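Local coordinates for protein geranyltranstransferase (PDB 7LBJ) that probably catalyses the magnesium-dependent condensation of isopentenyl diphosphate with allylic diphosphates, building prenyl chains as in other members of the FPP/GGPP synthase family, at residues S276-Y281 with A287-A292; L40-R45 with V111-A116; A151-A156 with T187-R192. One frame throughout, in Å; residues are numbered along the deposited sequence. Where two conformers were deposited one is given.

Contact 1: residues S276-Y281 with A287-A292; sequences SILARY and ALRALA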
ATOM      1  N   SER A 276      17.698  25.325  16.826  1.00 18.49           N
ATOM      2  CA  SER A 276      16.989  26.580  17.101  1.00 17.27           C
ATOM      3  C   SER A 276      15.473  26.396  17.143  1.00 18.22           C
ATOM      4  O   SER A 276      14.778  27.129  17.867  1.00 17.96           O
ATOM      5  CB  SER A 276      17.332  27.629  16.037  1.00 22.80           C
ATOM      6  OG  SER A 276      16.617  27.335  14.829  1.00 21.32           O
ATOM      7  N   ILE A 277      14.937  25.474  16.340  1.00 17.09           N
ATOM      8  CA  ILE A 277      13.481  25.296  16.282  1.00 15.69           C
ATOM      9  C   ILE A 277      12.964  24.750  17.601  1.00 18.27           C
ATOM     10  O   ILE A 277      11.866  25.109  18.045  1.00 18.35           O
ATOM     11  CB  ILE A 277      13.079  24.388  15.105  1.00 13.80           C
ATOM     12  CG1 ILE A 277      13.433  25.061  13.777  1.00 15.23           C
ATOM     13  CG2 ILE A 277      11.550  24.073  15.121  1.00 17.68           C
ATOM     14  CD1 ILE A 277      13.504  24.080  12.609  1.00 11.52           C
ATOM     15  N   LEU A 278      13.752  23.896  18.262  1.00 17.28           N
ATOM     16  CA  LEU A 278      13.335  23.272  19.512  1.00 17.04           C
ATOM     17  C   LEU A 278      13.858  23.992  20.748  1.00 22.38           C
ATOM     18  O   LEU A 278      13.729  23.462  21.858  1.00 22.32           O
ATOM     19  CB  LEU A 278      13.798  21.811  19.559  1.00 17.14           C
ATOM     20  CG  LEU A 278      13.367  20.891  18.418  1.00 18.79           C
ATOM     21  CD1 LEU A 278      13.783  19.441  18.690  1.00 19.47           C
ATOM     22  CD2 LEU A 278      11.859  20.995  18.173  1.00 20.54           C
ATOM     23  N   ALA A 279      14.445  25.178  20.592  1.00 22.59           N
ATOM     24  CA  ALA A 279      15.228  25.747  21.686  1.00 24.74           C
ATOM     25  C   ALA A 279      14.385  26.063  22.921  1.00 24.57           C
ATOM     26  O   ALA A 279      14.922  26.093  24.034  1.00 24.73           O
ATOM     27  CB  ALA A 279      15.962  27.006  21.205  1.00 24.14           C
ATOM     28  N   ARG A 280      13.083  26.278  22.771  1.00 25.43           N
ATOM     29  CA  ARG A 280      12.301  26.692  23.926  1.00 28.57           C
ATOM     30  C   ARG A 280      11.780  25.525  24.755  1.00 26.47           C
ATOM     31  O   ARG A 280      11.284  25.751  25.865  1.00 27.34           O
ATOM     32  CB  ARG A 280      11.136  27.574  23.482  1.00 28.58           C
ATOM     33  CG  ARG A 280      11.579  28.970  23.046  1.00 37.32           C
ATOM     34  CD  ARG A 280      10.410  29.728  22.466  1.00 40.28           C
ATOM     35  NE  ARG A 280      10.783  31.057  22.001  1.00 50.50           N
ATOM     36  CZ  ARG A 280      10.087  31.747  21.108  1.00 49.33           C
ATOM     37  NH1 ARG A 280       9.019  31.229  20.520  1.00 45.82           N
ATOM     38  NH2 ARG A 280      10.467  32.987  20.803  1.00 43.05           N
ATOM     39  N   TYR A 281      11.894  24.297  24.255  1.00 22.00           N
ATOM     40  CA  TYR A 281      11.429  23.129  24.986  1.00 25.92           C
ATOM     41  C   TYR A 281      12.388  22.783  26.118  1.00 27.41           C
ATOM     42  O   TYR A 281      13.571  23.134  26.100  1.00 24.73           O
ATOM     43  CB  TYR A 281      11.313  21.920  24.063  1.00 21.44           C
ATOM     44  CG  TYR A 281      10.171  21.966  23.061  1.00 24.82           C
ATOM     45  CD1 TYR A 281      10.339  22.568  21.818  1.00 24.02           C
ATOM     46  CD2 TYR A 281       8.936  21.377  23.343  1.00 29.94           C
ATOM     47  CE1 TYR A 281       9.311  22.617  20.899  1.00 25.48           C
ATOM     48  CE2 TYR A 281       7.903  21.408  22.417  1.00 30.09           C
ATOM     49  CZ  TYR A 281       8.101  22.030  21.200  1.00 29.43           C
ATOM     50  OH  TYR A 281       7.089  22.078  20.264  1.00 29.53           O
ATOM     51  N   ALA A 287      15.141  13.897  23.243  1.00 18.70           N
ATOM     52  CA  ALA A 287      15.177  12.776  22.308  1.00 19.24           C
ATOM     53  C   ALA A 287      15.155  13.276  20.864  1.00 17.45           C
ATOM     54  O   ALA A 287      15.975  12.853  20.037  1.00 18.86           O
ATOM     55  CB  ALA A 287      14.014  11.819  22.574  1.00 19.75           C
ATOM     56  N   LEU A 288      14.241  14.191  20.540  1.00 17.66           N
ATOM     57  CA  LEU A 288      14.244  14.761  19.194  1.00 16.47           C
ATOM     58  C   LEU A 288      15.566  15.461  18.907  1.00 17.08           C
ATOM     59  O   LEU A 288      16.120  15.330  17.808  1.00 18.45           O
ATOM     60  CB  LEU A 288      13.083  15.742  19.013  1.00 18.69           C
ATOM     61  CG  LEU A 288      11.717  15.177  18.644  1.00 21.33           C
ATOM     62  CD1 LEU A 288      10.725  16.317  18.513  1.00 21.71           C
ATOM     63  CD2 LEU A 288      11.796  14.393  17.336  1.00 19.83           C
ATOM     64  N   ARG A 289      16.096  16.196  19.891  1.00 17.57           N
ATOM     65  CA  ARG A 289      17.359  16.896  19.676  1.00 19.27           C
ATOM     66  C   ARG A 289      18.460  15.917  19.326  1.00 22.60           C
ATOM     67  O   ARG A 289      19.313  16.207  18.481  1.00 18.36           O
ATOM     68  CB  ARG A 289      17.754  17.694  20.914  1.00 21.95           C
ATOM     69  CG  ARG A 289      16.994  18.995  21.111  1.00 20.57           C
ATOM     70  CD  ARG A 289      17.373  19.600  22.479  1.00 21.37           C
ATOM     71  NE  ARG A 289      16.602  20.807  22.746  1.00 22.34           N
ATOM     72  CZ  ARG A 289      15.836  21.004  23.810  1.00 25.15           C
ATOM     73  NH1 ARG A 289      15.785  20.129  24.808  1.00 21.76           N
ATOM     74  NH2 ARG A 289      15.118  22.120  23.889  1.00 26.83           N
ATOM     75  N   ALA A 290      18.443  14.735  19.953  1.00 18.24           N
ATOM     76  CA  ALA A 290      19.504  13.768  19.718  1.00 20.85           C
ATOM     77  C   ALA A 290      19.352  13.068  18.381  1.00 20.64           C
ATOM     78  O   ALA A 290      20.359  12.629  17.807  1.00 20.86           O
ATOM     79  CB  ALA A 290      19.559  12.744  20.862  1.00 21.60           C
ATOM     80  N   LEU A 291      18.122  12.933  17.875  1.00 18.52           N
ATOM     81  CA  LEU A 291      17.953  12.418  16.519  1.00 18.30           C
ATOM     82  C   LEU A 291      18.500  13.403  15.496  1.00 19.48           C
ATOM     83  O   LEU A 291      19.095  13.001  14.493  1.00 18.55           O
ATOM     84  CB  LEU A 291      16.478  12.103  16.234  1.00 17.65           C
ATOM     85  CG  LEU A 291      15.879  10.981  17.082  1.00 18.77           C
ATOM     86  CD1 LEU A 291      14.366  10.863  16.878  1.00 18.42           C
ATOM     87  CD2 LEU A 291      16.567   9.653  16.772  1.00 20.96           C
ATOM     88  N   ALA A 292      18.331  14.703  15.752  1.00 17.17           N
ATOM     89  CA  ALA A 292      18.930  15.711  14.887  1.00 22.39           C
ATOM     90  C   ALA A 292      20.450  15.590  14.883  1.00 21.33           C
ATOM     91  O   ALA A 292      21.086  15.632  13.825  1.00 21.15           O
ATOM     92  CB  ALA A 292      18.493  17.109  15.334  1.00 16.22           C
TER

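Contact 2: residues L40-R45 with V111-A116; sequences LHQAMR and VAFDEA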
ATOM      1  N   LEU A  40       6.780 -16.096   1.356  1.00 20.94           N
ATOM      2  CA  LEU A  40       6.379 -14.697   1.472  1.00 18.46           C
ATOM      3  C   LEU A  40       6.579 -14.176   2.892  1.00 15.85           C
ATOM      4  O   LEU A  40       7.096 -13.072   3.098  1.00 16.50           O
ATOM      5  CB  LEU A  40       4.919 -14.536   1.051  1.00 16.54           C
ATOM      6  CG  LEU A  40       4.390 -13.119   1.243  1.00 15.48           C
ATOM      7  CD1 LEU A  40       5.067 -12.174   0.257  1.00 15.36           C
ATOM      8  CD2 LEU A  40       2.868 -13.086   1.088  1.00 18.19           C
ATOM      9  N   HIS A  41       6.126 -14.940   3.885  1.00 17.29           N
ATOM     10  CA  HIS A  41       6.249 -14.477   5.264  1.00 20.33           C
ATOM     11  C   HIS A  41       7.702 -14.377   5.684  1.00 19.52           C
ATOM     12  O   HIS A  41       8.079 -13.428   6.372  1.00 18.10           O
ATOM     13  CB  HIS A  41       5.495 -15.411   6.198  1.00 19.30           C
ATOM     14  CG  HIS A  41       4.027 -15.425   5.940  1.00 27.69           C
ATOM     15  ND1 HIS A  41       3.230 -16.522   6.193  1.00 26.81           N
ATOM     16  CD2 HIS A  41       3.214 -14.472   5.430  1.00 24.71           C
ATOM     17  CE1 HIS A  41       1.982 -16.236   5.870  1.00 29.80           C
ATOM     18  NE2 HIS A  41       1.947 -15.002   5.395  1.00 27.94           N
ATOM     19  N   GLN A  42       8.523 -15.360   5.294  1.00 18.89           N
ATOM     20  CA  GLN A  42       9.945 -15.315   5.618  1.00 22.50           C
ATOM     21  C   GLN A  42      10.593 -14.088   5.003  1.00 23.26           C
ATOM     22  O   GLN A  42      11.412 -13.413   5.643  1.00 18.60           O
ATOM     23  CB  GLN A  42      10.637 -16.585   5.115  1.00 20.28           C
ATOM     24  CG  GLN A  42      10.320 -17.825   5.894  1.00 29.67           C
ATOM     25  CD  GLN A  42      10.765 -19.092   5.168  1.00 38.51           C
ATOM     26  OE1 GLN A  42      11.630 -19.044   4.287  1.00 36.78           O
ATOM     27  NE2 GLN A  42      10.151 -20.225   5.515  1.00 40.82           N
ATOM     28  N   ALA A  43      10.215 -13.772   3.759  1.00 20.97           N
ATOM     29  CA  ALA A  43      10.827 -12.649   3.061  1.00 20.15           C
ATOM     30  C   ALA A  43      10.377 -11.322   3.651  1.00 17.66           C
ATOM     31  O   ALA A  43      11.163 -10.371   3.721  1.00 16.70           O
ATOM     32  CB  ALA A  43      10.490 -12.718   1.577  1.00 17.48           C
ATOM     33  N   MET A  44       9.107 -11.229   4.051  1.00 14.40           N
ATOM     34  CA  MET A  44       8.648 -10.033   4.742  1.00 14.69           C
ATOM     35  C   MET A  44       9.464  -9.790   6.011  1.00 15.85           C
ATOM     36  O   MET A  44       9.913  -8.666   6.273  1.00 16.21           O
ATOM     37  CB  MET A  44       7.161 -10.172   5.065  1.00 16.99           C
ATOM     38  CG  MET A  44       6.256 -10.092   3.821  1.00 14.67           C
ATOM     39  SD  MET A  44       4.561 -10.604   4.223  1.00 17.11           S
ATOM     40  CE  MET A  44       4.010  -9.230   5.242  1.00 17.65           C
ATOM     41  N   ARG A  45       9.674 -10.841   6.808  1.00 15.45           N
ATOM     42  CA  ARG A  45      10.433 -10.687   8.048  1.00 17.25           C
ATOM     43  C   ARG A  45      11.891 -10.382   7.766  1.00 16.20           C
ATOM     44  O   ARG A  45      12.488  -9.529   8.433  1.00 18.15           O
ATOM     45  CB  ARG A  45      10.325 -11.952   8.896  1.00 16.13           C
ATOM     46  CG  ARG A  45       8.963 -12.138   9.505  1.00 17.34           C
ATOM     47  CD  ARG A  45       8.782 -13.526  10.117  1.00 23.96           C
ATOM     48  NE  ARG A  45       7.678 -13.421  11.053  1.00 25.05           N
ATOM     49  CZ  ARG A  45       7.813 -13.082  12.328  1.00 23.00           C
ATOM     50  NH1 ARG A  45       8.994 -13.081  12.923  1.00 24.42           N
ATOM     51  NH2 ARG A  45       6.731 -12.746  13.025  1.00 26.32           N
ATOM     52  N   VAL A 111      17.830 -11.382  -3.700  1.00 21.05           N
ATOM     53  CA  VAL A 111      18.927 -12.346  -3.774  1.00 23.57           C
ATOM     54  C   VAL A 111      18.704 -13.491  -2.791  1.00 22.85           C
ATOM     55  O   VAL A 111      18.885 -14.664  -3.135  1.00 26.69           O
ATOM     56  CB  VAL A 111      20.281 -11.646  -3.529  1.00 23.66           C
ATOM     57  CG1 VAL A 111      21.439 -12.657  -3.587  1.00 27.53           C
ATOM     58  CG2 VAL A 111      20.508 -10.555  -4.544  1.00 26.60           C
ATOM     59  N   ALA A 112      18.298 -13.179  -1.556  1.00 23.07           N
ATOM     60  CA  ALA A 112      18.032 -14.231  -0.578  1.00 23.72           C
ATOM     61  C   ALA A 112      16.881 -15.128  -1.008  1.00 25.83           C
ATOM     62  O   ALA A 112      16.876 -16.326  -0.699  1.00 24.96           O
ATOM     63  CB  ALA A 112      17.730 -13.612   0.789  1.00 21.89           C
ATOM     64  N   PHE A 113      15.884 -14.565  -1.697  1.00 21.40           N
ATOM     65  CA  PHE A 113      14.717 -15.320  -2.119  1.00 22.11           C
ATOM     66  C   PHE A 113      14.707 -15.319  -3.636  1.00 27.74           C
ATOM     67  O   PHE A 113      15.497 -16.040  -4.260  1.00 26.28           O
ATOM     68  CB  PHE A 113      13.451 -14.742  -1.462  1.00 18.86           C
ATOM     69  CG  PHE A 113      13.455 -14.885   0.043  1.00 20.12           C
ATOM     70  CD1 PHE A 113      14.097 -13.944   0.840  1.00 21.03           C
ATOM     71  CD2 PHE A 113      12.874 -15.987   0.652  1.00 27.46           C
ATOM     72  CE1 PHE A 113      14.133 -14.088   2.226  1.00 19.96           C
ATOM     73  CE2 PHE A 113      12.905 -16.133   2.040  1.00 24.39           C
ATOM     74  CZ  PHE A 113      13.534 -15.186   2.817  1.00 21.87           C
ATOM     75  N   ASP A 114      13.833 -14.537  -4.272  1.00 22.55           N
ATOM     76  CA  ASP A 114      13.828 -14.343  -5.718  1.00 23.82           C
ATOM     77  C   ASP A 114      13.066 -13.053  -5.976  1.00 22.18           C
ATOM     78  O   ASP A 114      12.515 -12.448  -5.054  1.00 18.86           O
ATOM     79  CB  ASP A 114      13.208 -15.533  -6.461  1.00 27.05           C
ATOM     80  CG  ASP A 114      11.856 -15.923  -5.902  1.00 25.98           C
ATOM     81  OD1 ASP A 114      10.930 -15.101  -5.958  1.00 22.95           O
ATOM     82  OD2 ASP A 114      11.720 -17.051  -5.397  1.00 35.82           O
ATOM     83  N   GLU A 115      13.057 -12.611  -7.234  1.00 20.03           N
ATOM     84  CA  GLU A 115      12.443 -11.310  -7.503  1.00 20.42           C
ATOM     85  C   GLU A 115      10.942 -11.325  -7.240  1.00 17.01           C
ATOM     86  O   GLU A 115      10.391 -10.349  -6.715  1.00 16.63           O
ATOM     87  CB  GLU A 115      12.734 -10.867  -8.937  1.00 23.84           C
ATOM     88  CG  GLU A 115      14.186 -10.464  -9.132  1.00 27.18           C
ATOM     89  CD  GLU A 115      14.524 -10.257 -10.591  1.00 29.23           C
ATOM     90  OE1 GLU A 115      13.772  -9.538 -11.271  1.00 28.71           O
ATOM     91  OE2 GLU A 115      15.535 -10.823 -11.047  1.00 37.42           O
ATOM     92  N   ALA A 116      10.248 -12.408  -7.610  1.00 19.06           N
ATOM     93  CA  ALA A 116       8.795 -12.423  -7.417  1.00 18.90           C
ATOM     94  C   ALA A 116       8.446 -12.330  -5.939  1.00 17.62           C
ATOM     95  O   ALA A 116       7.541 -11.583  -5.541  1.00 16.59           O
ATOM     96  CB  ALA A 116       8.184 -13.693  -8.025  1.00 17.85           C
TER

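Contact 3: residues A151-A156 with T187-R192; sequences AHASGA and TGALIR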
ATOM      1  N   ALA A 151      -0.425   7.946   3.936  1.00 11.45           N
ATOM      2  CA  ALA A 151      -0.702   7.782   2.510  1.00 11.59           C
ATOM      3  C   ALA A 151      -0.153   8.952   1.709  1.00 13.15           C
ATOM      4  O   ALA A 151       0.465   8.765   0.650  1.00 13.55           O
ATOM      5  CB  ALA A 151      -2.203   7.647   2.266  1.00 10.92           C
ATOM      6  N   HIS A 152      -0.385  10.178   2.182  1.00 13.90           N
ATOM      7  CA  HIS A 152       0.111  11.339   1.442  0.59 14.22           C
ATOM      8  C   HIS A 152       1.626  11.308   1.321  1.00 13.68           C
ATOM      9  O   HIS A 152       2.186  11.642   0.262  1.00 13.34           O
ATOM     10  CB  HIS A 152      -0.321  12.650   2.102  0.59 16.10           C
ATOM     11  CG  HIS A 152       0.117  13.866   1.341  0.59 17.69           C
ATOM     12  ND1 HIS A 152       1.087  14.730   1.802  0.59 26.33           N
ATOM     13  CD2 HIS A 152      -0.269  14.348   0.134  0.59 22.55           C
ATOM     14  CE1 HIS A 152       1.273  15.694   0.918  0.59 20.15           C
ATOM     15  NE2 HIS A 152       0.463  15.487  -0.103  0.59 22.73           N
ATOM     16  N   ALA A 153       2.311  10.909   2.388  1.00 11.85           N
ATOM     17  CA  ALA A 153       3.762  10.914   2.394  1.00 13.08           C
ATOM     18  C   ALA A 153       4.376   9.738   1.640  1.00 12.02           C
ATOM     19  O   ALA A 153       5.557   9.805   1.277  1.00 13.42           O
ATOM     20  CB  ALA A 153       4.266  10.920   3.841  1.00 12.86           C
ATOM     21  N   SER A 154       3.623   8.671   1.409  1.00 11.10           N
ATOM     22  CA  SER A 154       4.198   7.453   0.858  1.00 11.81           C
ATOM     23  C   SER A 154       3.955   7.267  -0.628  1.00 12.56           C
ATOM     24  O   SER A 154       4.677   6.491  -1.253  1.00 10.39           O
ATOM     25  CB  SER A 154       3.640   6.239   1.590  1.00 11.89           C
ATOM     26  OG  SER A 154       3.923   6.337   2.971  1.00 11.34           O
ATOM     27  N   GLY A 155       2.965   7.932  -1.205  1.00 12.01           N
ATOM     28  CA  GLY A 155       2.566   7.661  -2.577  1.00 12.20           C
ATOM     29  C   GLY A 155       3.227   8.570  -3.592  1.00 13.31           C
ATOM     30  O   GLY A 155       4.339   9.071  -3.385  1.00 13.39           O
ATOM     31  N   ALA A 156       2.522   8.786  -4.721  1.00 12.94           N
ATOM     32  CA  ALA A 156       3.094   9.573  -5.808  1.00 13.60           C
ATOM     33  C   ALA A 156       3.390  11.010  -5.399  1.00 17.42           C
ATOM     34  O   ALA A 156       4.219  11.663  -6.047  1.00 17.85           O
ATOM     35  CB  ALA A 156       2.158   9.576  -7.017  1.00 14.42           C
ATOM     36  N   THR A 187      12.721  10.867   0.453  1.00 13.90           N
ATOM     37  CA  THR A 187      12.898  10.538   1.863  1.00 13.49           C
ATOM     38  C   THR A 187      12.348  11.575   2.818  1.00 15.24           C
ATOM     39  O   THR A 187      12.033  11.215   3.966  1.00 13.68           O
ATOM     40  CB  THR A 187      14.380  10.301   2.207  1.00 13.83           C
ATOM     41  OG1 THR A 187      15.202  11.335   1.675  1.00 18.77           O
ATOM     42  CG2 THR A 187      14.848   8.913   1.694  1.00 19.89           C
ATOM     43  N   GLY A 188      12.227  12.839   2.404  1.00 13.40           N
ATOM     44  CA  GLY A 188      11.797  13.867   3.337  1.00 13.78           C
ATOM     45  C   GLY A 188      10.358  13.682   3.790  1.00 13.51           C
ATOM     46  O   GLY A 188      10.036  13.875   4.972  1.00 11.79           O
ATOM     47  N   ALA A 189       9.479  13.278   2.870  1.00 12.72           N
ATOM     48  CA  ALA A 189       8.056  13.219   3.191  1.00 13.16           C
ATOM     49  C   ALA A 189       7.767  12.195   4.288  1.00 11.62           C
ATOM     50  O   ALA A 189       6.986  12.465   5.207  1.00 12.33           O
ATOM     51  CB  ALA A 189       7.244  12.899   1.931  1.00 13.74           C
ATOM     52  N   LEU A 190       8.360  11.004   4.194  1.00 12.26           N
ATOM     53  CA  LEU A 190       8.081   9.986   5.211  1.00 12.47           C
ATOM     54  C   LEU A 190       8.715  10.340   6.551  1.00 12.89           C
ATOM     55  O   LEU A 190       8.167   9.994   7.603  1.00 11.96           O
ATOM     56  CB  LEU A 190       8.567   8.622   4.737  1.00 14.86           C
ATOM     57  CG  LEU A 190       8.338   7.419   5.649  1.00 13.74           C
ATOM     58  CD1 LEU A 190       6.829   7.185   5.829  1.00 13.68           C
ATOM     59  CD2 LEU A 190       9.016   6.206   5.010  1.00 12.13           C
ATOM     60  N   ILE A 191       9.853  11.039   6.535  1.00 10.73           N
ATOM     61  CA  ILE A 191      10.440  11.526   7.775  1.00 12.79           C
ATOM     62  C   ILE A 191       9.533  12.560   8.435  1.00 13.56           C
ATOM     63  O   ILE A 191       9.326  12.530   9.660  1.00 13.23           O
ATOM     64  CB  ILE A 191      11.855  12.063   7.498  1.00 12.38           C
ATOM     65  CG1 ILE A 191      12.806  10.864   7.400  1.00 13.48           C
ATOM     66  CG2 ILE A 191      12.296  13.036   8.593  1.00 11.52           C
ATOM     67  CD1 ILE A 191      14.189  11.202   6.775  1.00 15.51           C
ATOM     68  N   ARG A 192       8.963  13.482   7.646  1.00 11.19           N
ATOM     69  CA  ARG A 192       7.992  14.421   8.207  1.00 12.66           C
ATOM     70  C   ARG A 192       6.736  13.699   8.681  1.00 12.78           C
ATOM     71  O   ARG A 192       6.156  14.067   9.706  1.00 12.37           O
ATOM     72  CB  ARG A 192       7.630  15.501   7.188  1.00 13.01           C
ATOM     73  CG  ARG A 192       8.791  16.462   6.908  1.00 12.22           C
ATOM     74  CD  ARG A 192       8.556  17.194   5.606  1.00 15.11           C
ATOM     75  NE  ARG A 192       7.387  18.070   5.681  1.00 17.39           N
ATOM     76  CZ  ARG A 192       6.951  18.804   4.668  1.00 28.12           C
ATOM     77  NH1 ARG A 192       7.541  18.759   3.483  1.00 22.06           N
ATOM     78  NH2 ARG A 192       5.899  19.601   4.845  1.00 25.61           N
TER

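Contact 1: residues S276-Y281 with A287-A292
R289 reaches across to the backbone of L278 and Y281, closing a helix-loop-helix connection in the all-alpha fold: helix 260-277 ends, a type I beta turn runs from L278 to Y281, and helix 286-297 follows. The tight part has an apolar and a polar half. L278 sets CD1 against L288 CB at 3.8 Å, the two leucine side chains lying at about a right angle. The same L278 CD1 lies 4.0 Å from R289 CG, where the two chains run antiparallel alongside one another. F215 of helix 206-233 packs on L278 and A62 of helix 55-65 on L288, so both leucines are buried at the edge of the bundle. Next to them the guanidinium is carried to the carbonyls of the turn by a chain extended from CG to NE. Its NH1 pairs with D286 and G282 O, and NH2 grips the turn. On the solvent side, by contrast, A279 and R280 are exposed and point away from helix 286-297. The ring of Y281 leads off to Q211 and Q208, which hydrogen-bond its OH. L278 O accepts hydrogen bonds from Y281 N and, at 2.8 Å, from R289 NH2, on opposite faces of its carbonyl plane; the latter is bent (131°). R289 NH2 to Y281 O, 2.9 Å, is straighter at 163°: the oxygen is in the guanidinium plane, but NH2 stands 52° out of the Y281 carbonyl plane.

Contact 2: residues L40-R45 with V111-A116
F113 lays its ring against A43 of helix 38-46, with the methyl group directly over one face. A43 CB stands 3.8 Å from the centroid of the F113 ring and only 7° off the ring normal, which meets the definition of a CH-pi contact. A43 CA is 3.7 Å from F113 CE1, so backbone as well as methyl packs on the ring. Q42 meets the far end of the ring differently: its CB lies 3.8 Å from F113 CE2, its side chain crosses that of F113 at about a right angle, and Q42 OE1 sits at the ring edge, in plane, 3.9 Å from F113 CE2. Amide and ring planes are 51° apart, so the two flat groups do not stack. F113 is the first residue past helix 109-112; its CB is directed toward helix 38-46, and CG stands opposite the carbonyl carbon (chi1 -64°). The following D114 caps helix 115-134 through T117 N and makes a salt bridge with R39, a second tie to helix 38-46. From that helix M44 and L40 also pack on A156 and A164 of the second subunit, so the contact lies beside the dimer interface of this all-alpha synthase. With the A43 methyl on the pi face and Q42 OE1 at the C-H edge, the link between the segments is mainly dispersive, and the D114-R39 salt bridge adds a polar tie nearby.

Contact 3: residues A151-A156 with T187-R192
This is a close alanine-on-alanine contact between two helices in the buried interior of the all-alpha fold, where the last turn of helix 140-154 meets the middle of helix 176-201. The evidence is the backbone separation: A153 CA and A189 CA are only 4.9 Å apart, a spacing that small side chains permit. A153 CB and A189 CB are 4.1 Å from each other, yet each methyl approaches the opposite main chain more closely. A153 CB lies 3.4 Å from A189 O, and A189 CB lies 3.6 Å from A153 O, a reciprocal methyl-to-carbonyl arrangement. Beside this pair S154 and L190 meet more loosely, S154 OG to L190 CD1 at 4.2 Å. L190 has CG opposite its backbone N (chi1 -179°), which carries the branch alongside S154, and I84 of helix 75-92 packs on both residues. The serine hydroxyl is engaged with L150 O one turn earlier in its own helix, so its meeting with L190 is van der Waals in character. S154 also packs on T127 of the second subunit, placing this helix end against the dimer interface. At this end A153, S154 and G155 are joined by backbone hydrogen bonds to M159, C160 and G161 at the start of helix 159-168. Because the contact has no salt bridge or hydrogen bond between its segments, its hold rests on shape: methyl groups against backbone carbonyls at van der Waals distance.

All three contacts belong to one polyprenyl synthetase unit and join parts of its helical array at separate places. Contact 2 closes first along the chain, then contact 3, and contact 1 comes last near the C-terminus. Contacts 1 and 2 lie on opposite sides of the chain's centre, their own centres 38 Å apart. Contact 3 lies nearer that centre, 9 Å from it, and off the line between them, 22 Å from contact 1 and 25 Å from contact 2, centre to centre. Helix 115-134, from contact 2, is followed in the chain by helix 140-154 of contact 3. The three are independent joints that do not touch: contacts 2 and 3 reach the second subunit, whereas contact 1 joins the C-terminal helices away from it.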